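Local coordinates for beta-ketothiolase BktB (PDB 4NZS), which catalyses the condensation of acetyl-CoA with propionyl-CoA or a second acetyl-CoA to give beta-ketovaleryl-CoA or acetoacetyl-CoA, supplying polyhydroxyalkanoate synthesis, at residues L35-V49 with G255-E267. Numbering follows the deposited sequence.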
loop_
_atom_site.group_PDB
_atom_site.type_symbol
_atom_site.label_atom_id
_atom_site.label_comp_id
_atom_site.label_asym_id
_atom_site.label_seq_id
_atom_site.Cartn_x
_atom_site.Cartn_y
_atom_site.Cartn_z
ATOM N N LEU A 35 -16.581 16.074 -11.548
ATOM C CA LEU A 35 -17.303 17.215 -11.028
ATOM C C LEU A 35 -16.956 18.443 -11.885
ATOM O O LEU A 35 -17.807 19.235 -12.292
ATOM C CB LEU A 35 -16.796 17.492 -9.602
ATOM C CG LEU A 35 -16.970 16.486 -8.502
ATOM C CD1 LEU A 35 -16.796 17.178 -7.173
ATOM C CD2 LEU A 35 -18.357 15.912 -8.574
ATOM N N GLY A 36 -15.668 18.623 -12.144
ATOM C CA GLY A 36 -15.223 19.819 -12.845
ATOM C C GLY A 36 -15.651 19.871 -14.287
ATOM O O GLY A 36 -16.048 20.924 -14.766
ATOM N N ALA A 37 -15.590 18.747 -15.001
ATOM C CA ALA A 37 -15.938 18.780 -16.411
ATOM C C ALA A 37 -17.370 19.272 -16.507
ATOM O O ALA A 37 -17.697 20.125 -17.338
ATOM C CB ALA A 37 -15.801 17.388 -17.019
ATOM N N LEU A 38 -18.201 18.736 -15.623
ATOM C CA LEU A 38 -19.655 19.003 -15.610
ATOM C C LEU A 38 -19.894 20.484 -15.520
ATOM O O LEU A 38 -20.350 21.085 -16.475
ATOM C CB LEU A 38 -20.351 18.251 -14.434
ATOM C CG LEU A 38 -21.813 18.546 -14.038
ATOM C CD1 LEU A 38 -22.814 17.618 -14.702
ATOM C CD2 LEU A 38 -22.032 18.440 -12.536
ATOM N N VAL A 39 -19.521 21.091 -14.392
ATOM C CA VAL A 39 -19.754 22.530 -14.200
ATOM C C VAL A 39 -19.110 23.367 -15.280
ATOM O O VAL A 39 -19.464 24.513 -15.483
ATOM C CB VAL A 39 -19.232 23.072 -12.843
ATOM C CG1 VAL A 39 -19.874 22.319 -11.681
ATOM C CG2 VAL A 39 -17.709 23.016 -12.791
ATOM N N VAL A 40 -18.132 22.843 -15.962
ATOM C CA VAL A 40 -17.627 23.611 -17.076
ATOM C C VAL A 40 -18.699 23.558 -18.115
ATOM O O VAL A 40 -19.144 24.604 -18.579
ATOM C CB VAL A 40 -16.344 23.070 -17.631
ATOM C CG1 VAL A 40 -15.981 23.801 -18.924
ATOM C CG2 VAL A 40 -15.244 23.216 -16.599
ATOM N N ARG A 41 -19.147 22.354 -18.465
ATOM C CA ARG A 41 -20.138 22.244 -19.519
ATOM C C ARG A 41 -21.386 23.019 -19.185
ATOM O O ARG A 41 -21.923 23.768 -20.029
ATOM C CB ARG A 41 -20.512 20.821 -19.798
ATOM C CG ARG A 41 -21.140 20.679 -21.171
ATOM C CD ARG A 41 -20.679 19.423 -21.854
ATOM N NE ARG A 41 -21.298 18.255 -21.227
ATOM C CZ ARG A 41 -22.574 17.869 -21.435
ATOM N NH1 ARG A 41 -23.397 18.558 -22.241
ATOM N NH2 ARG A 41 -23.050 16.780 -20.839
ATOM N N GLU A 42 -21.837 22.916 -17.954
ATOM C CA GLU A 42 -23.035 23.656 -17.601
ATOM C C GLU A 42 -22.919 25.185 -17.658
ATOM O O GLU A 42 -23.861 25.892 -18.044
ATOM C CB GLU A 42 -23.531 23.263 -16.226
ATOM C CG GLU A 42 -25.032 23.339 -16.145
ATOM C CD GLU A 42 -25.654 22.435 -17.189
ATOM O OE1 GLU A 42 -25.747 22.883 -18.355
ATOM O OE2 GLU A 42 -26.000 21.278 -16.853
ATOM N N ALA A 43 -21.779 25.711 -17.266
ATOM C CA ALA A 43 -21.645 27.135 -17.196
ATOM C C ALA A 43 -21.568 27.709 -18.595
ATOM O O ALA A 43 -21.859 28.861 -18.805
ATOM C CB ALA A 43 -20.409 27.504 -16.379
ATOM N N LEU A 44 -21.137 26.914 -19.559
ATOM C CA LEU A 44 -21.189 27.349 -20.956
ATOM C C LEU A 44 -22.629 27.530 -21.449
ATOM O O LEU A 44 -23.002 28.562 -21.997
ATOM C CB LEU A 44 -20.459 26.337 -21.846
ATOM C CG LEU A 44 -18.944 26.547 -22.019
ATOM C CD1 LEU A 44 -18.377 27.808 -21.355
ATOM C CD2 LEU A 44 -18.192 25.299 -21.572
ATOM N N ALA A 45 -23.422 26.492 -21.226
ATOM C CA ALA A 45 -24.822 26.469 -21.575
ATOM C C ALA A 45 -25.562 27.708 -21.108
ATOM O O ALA A 45 -26.341 28.276 -21.852
ATOM C CB ALA A 45 -25.461 25.225 -20.983
ATOM N N ARG A 46 -25.391 28.072 -19.847
ATOM C CA ARG A 46 -26.004 29.279 -19.306
ATOM C C ARG A 46 -25.439 30.524 -19.934
ATOM O O ARG A 46 -26.141 31.477 -20.203
ATOM C CB ARG A 46 -25.859 29.340 -17.798
ATOM C CG ARG A 46 -26.149 28.024 -17.121
ATOM C CD ARG A 46 -27.354 28.094 -16.209
ATOM N NE ARG A 46 -27.499 26.842 -15.483
ATOM C CZ ARG A 46 -28.655 26.306 -15.126
ATOM N NH1 ARG A 46 -29.791 26.918 -15.411
ATOM N NH2 ARG A 46 -28.669 25.156 -14.473
ATOM N N ALA A 47 -24.144 30.510 -20.154
ATOM C CA ALA A 47 -23.484 31.616 -20.792
ATOM C C ALA A 47 -23.855 31.641 -22.259
ATOM O O ALA A 47 -23.526 32.573 -22.968
ATOM C CB ALA A 47 -21.987 31.507 -20.621
ATOM N N GLN A 48 -24.495 30.580 -22.730
ATOM C CA GLN A 48 -24.840 30.494 -24.135
ATOM C C GLN A 48 -23.571 30.711 -24.944
ATOM O O GLN A 48 -23.495 31.578 -25.788
ATOM C CB GLN A 48 -25.934 31.498 -24.489
ATOM C CG GLN A 48 -27.302 30.866 -24.696
ATOM C CD GLN A 48 -28.441 31.710 -24.158
ATOM O OE1 GLN A 48 -28.344 32.926 -24.077
ATOM N NE2 GLN A 48 -29.530 31.059 -23.790
ATOM N N VAL A 49 -22.549 29.948 -24.591
ATOM C CA VAL A 49 -21.216 30.091 -25.144
ATOM C C VAL A 49 -20.606 28.756 -25.596
ATOM O O VAL A 49 -20.717 27.754 -24.914
ATOM C CB VAL A 49 -20.319 30.765 -24.099
ATOM C CG1 VAL A 49 -20.550 30.132 -22.747
ATOM C CG2 VAL A 49 -18.858 30.720 -24.494
ATOM N N GLY A 255 -16.948 21.641 7.595
ATOM C CA GLY A 255 -17.044 20.264 7.180
ATOM C C GLY A 255 -15.928 19.872 6.234
ATOM O O GLY A 255 -15.162 20.710 5.791
ATOM N N LEU A 256 -15.824 18.578 5.968
ATOM C CA LEU A 256 -14.963 18.051 4.928
ATOM C C LEU A 256 -15.872 17.600 3.797
ATOM O O LEU A 256 -16.790 16.830 4.003
ATOM C CB LEU A 256 -14.182 16.869 5.458
ATOM C CG LEU A 256 -13.592 17.046 6.841
ATOM C CD1 LEU A 256 -13.319 15.708 7.474
ATOM C CD2 LEU A 256 -12.334 17.881 6.765
ATOM N N ASN A 257 -15.641 18.094 2.598
ATOM C CA ASN A 257 -16.685 18.021 1.618
ATOM C C ASN A 257 -16.208 17.934 0.200
ATOM O O ASN A 257 -15.084 18.291 -0.092
ATOM C CB ASN A 257 -17.570 19.238 1.814
ATOM C CG ASN A 257 -18.379 19.155 3.095
ATOM O OD1 ASN A 257 -19.475 18.550 3.133
ATOM N ND2 ASN A 257 -17.853 19.767 4.167
ATOM N N ASP A 258 -17.103 17.501 -0.684
ATOM C CA ASP A 258 -16.787 17.281 -2.088
ATOM C C ASP A 258 -17.517 18.318 -3.000
ATOM O O ASP A 258 -18.721 18.519 -2.814
ATOM C CB ASP A 258 -17.228 15.863 -2.467
ATOM C CG ASP A 258 -16.604 14.747 -1.598
ATOM O OD1 ASP A 258 -15.378 14.718 -1.369
ATOM O OD2 ASP A 258 -17.347 13.805 -1.229
ATOM N N ALA A 259 -16.837 18.986 -3.969
ATOM C CA ALA A 259 -17.573 19.833 -4.943
ATOM C C ALA A 259 -16.801 20.441 -6.077
ATOM O O ALA A 259 -15.573 20.388 -6.131
ATOM C CB ALA A 259 -18.297 20.929 -4.237
ATOM N N ALA A 260 -17.552 21.004 -7.022
ATOM C CA ALA A 260 -16.961 21.864 -8.056
ATOM C C ALA A 260 -17.729 23.176 -8.275
ATOM O O ALA A 260 -18.828 23.396 -7.749
ATOM C CB ALA A 260 -16.846 21.096 -9.376
ATOM N N ALA A 261 -17.150 24.062 -9.063
ATOM C CA ALA A 261 -17.806 25.324 -9.382
ATOM C C ALA A 261 -17.124 26.010 -10.520
ATOM O O ALA A 261 -15.890 26.027 -10.520
ATOM C CB ALA A 261 -17.750 26.250 -8.204
ATOM N N ALA A 262 -17.896 26.624 -11.437
ATOM C CA ALA A 262 -17.288 27.445 -12.505
ATOM C C ALA A 262 -18.009 28.759 -12.793
ATOM O O ALA A 262 -19.222 28.899 -12.612
ATOM C CB ALA A 262 -17.152 26.647 -13.793
ATOM N N VAL A 263 -17.229 29.731 -13.238
ATOM C CA VAL A 263 -17.806 30.930 -13.788
ATOM C C VAL A 263 -17.286 31.060 -15.191
ATOM O O VAL A 263 -16.094 30.781 -15.438
ATOM C CB VAL A 263 -17.455 32.192 -12.998
ATOM C CG1 VAL A 263 -17.694 31.953 -11.524
ATOM C CG2 VAL A 263 -16.030 32.646 -13.280
ATOM N N VAL A 264 -18.172 31.473 -16.102
ATOM C CA VAL A 264 -17.692 31.947 -17.387
ATOM C C VAL A 264 -17.507 33.424 -17.281
ATOM O O VAL A 264 -18.359 34.103 -16.763
ATOM C CB VAL A 264 -18.646 31.659 -18.542
ATOM C CG1 VAL A 264 -18.119 32.337 -19.804
ATOM C CG2 VAL A 264 -18.795 30.144 -18.766
ATOM N N MET A 265 -16.387 33.914 -17.764
ATOM C CA MET A 265 -16.151 35.338 -17.767
ATOM C C MET A 265 -15.838 35.859 -19.135
ATOM O O MET A 265 -15.575 35.108 -20.087
ATOM C CB MET A 265 -14.987 35.680 -16.886
ATOM C CG MET A 265 -15.309 35.790 -15.424
ATOM S SD MET A 265 -13.702 35.521 -14.679
ATOM C CE MET A 265 -14.077 35.893 -12.974
ATOM N N MET A 266 -15.867 37.176 -19.200
ATOM C CA MET A 266 -15.757 37.885 -20.438
ATOM C C MET A 266 -15.236 39.261 -20.220
ATOM O O MET A 266 -15.556 39.910 -19.216
ATOM C CB MET A 266 -17.132 38.009 -21.092
ATOM C CG MET A 266 -17.218 37.170 -22.332
ATOM S SD MET A 266 -18.831 37.101 -23.115
ATOM C CE MET A 266 -18.485 35.733 -24.230
ATOM N N GLU A 267 -14.446 39.692 -21.197
ATOM C CA GLU A 267 -14.287 41.109 -21.492
ATOM C C GLU A 267 -15.684 41.726 -21.794
ATOM O O GLU A 267 -16.400 41.306 -22.729
ATOM C CB GLU A 267 -13.322 41.329 -22.677
ATOM C CG GLU A 267 -12.363 42.517 -22.537
ATOM C CD GLU A 267 -13.059 43.862 -22.432
ATOM O OE1 GLU A 267 -14.118 44.035 -23.098
ATOM O OE2 GLU A 267 -12.535 44.735 -21.685
#
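Ala260, Ala262 and Val264 turn their side chains toward helix 35-47 and meet Leu35, Val39, Ala43 and Ala47, their methyls packing against side chains and helix carbonyls with no hydrogen bond across the interface. Helix and strand run in the same general direction, 30° apart, with their axes 7.2 Å from each other at closest approach. So short a spacing is consistent with the small side chains of Ala260 and Ala262: Ala260 CB lies 3.6 Å from Leu35 CB, and Gly36 beside it adds no side chain of its own. Leu35 reaches on along the strand, laying its CD1 over the backbone at Ala259 C (3.4 Å). Val39 straddles two alanines. Val39 CG1, anti to the carbonyl carbon (chi1 -58°), rests on Ala260 CB, while Val39 CG2 touches Ala262 CB at 3.8 Å. Val264 covers the next turns of the helix and makes the tightest approach: its CG2 branch, anti to its own carbonyl carbon, presses on Ala43 O at 3.3 Å. Val264 CG2 also meets Leu44 CD1 at 3.5 Å, the two side chains crossing at about a right angle, and Ala43 CB at 3.9 Å. Ser14 of strand 10-22 hydrogen-bonds through OG to Ala43 O, and Ile118 of strand 116-124 packs on Val40, Leu44 and Val264. In contrast, the outward side of the helix is open to solvent at Arg41 and Ala45, as is Gln48, whose positive phi closes the helix in a Schellman motif. Across the strand, Val263 and Met265 instead pack on Ile102 of helix 97-110. Strand 257-267, between strands 116-124 and 10-22, is thus covered on both faces, by outer helix 32-47 and by helix 97-110 of the central layer, as in the five-layered alpha-beta-alpha-beta-alpha thiolase fold.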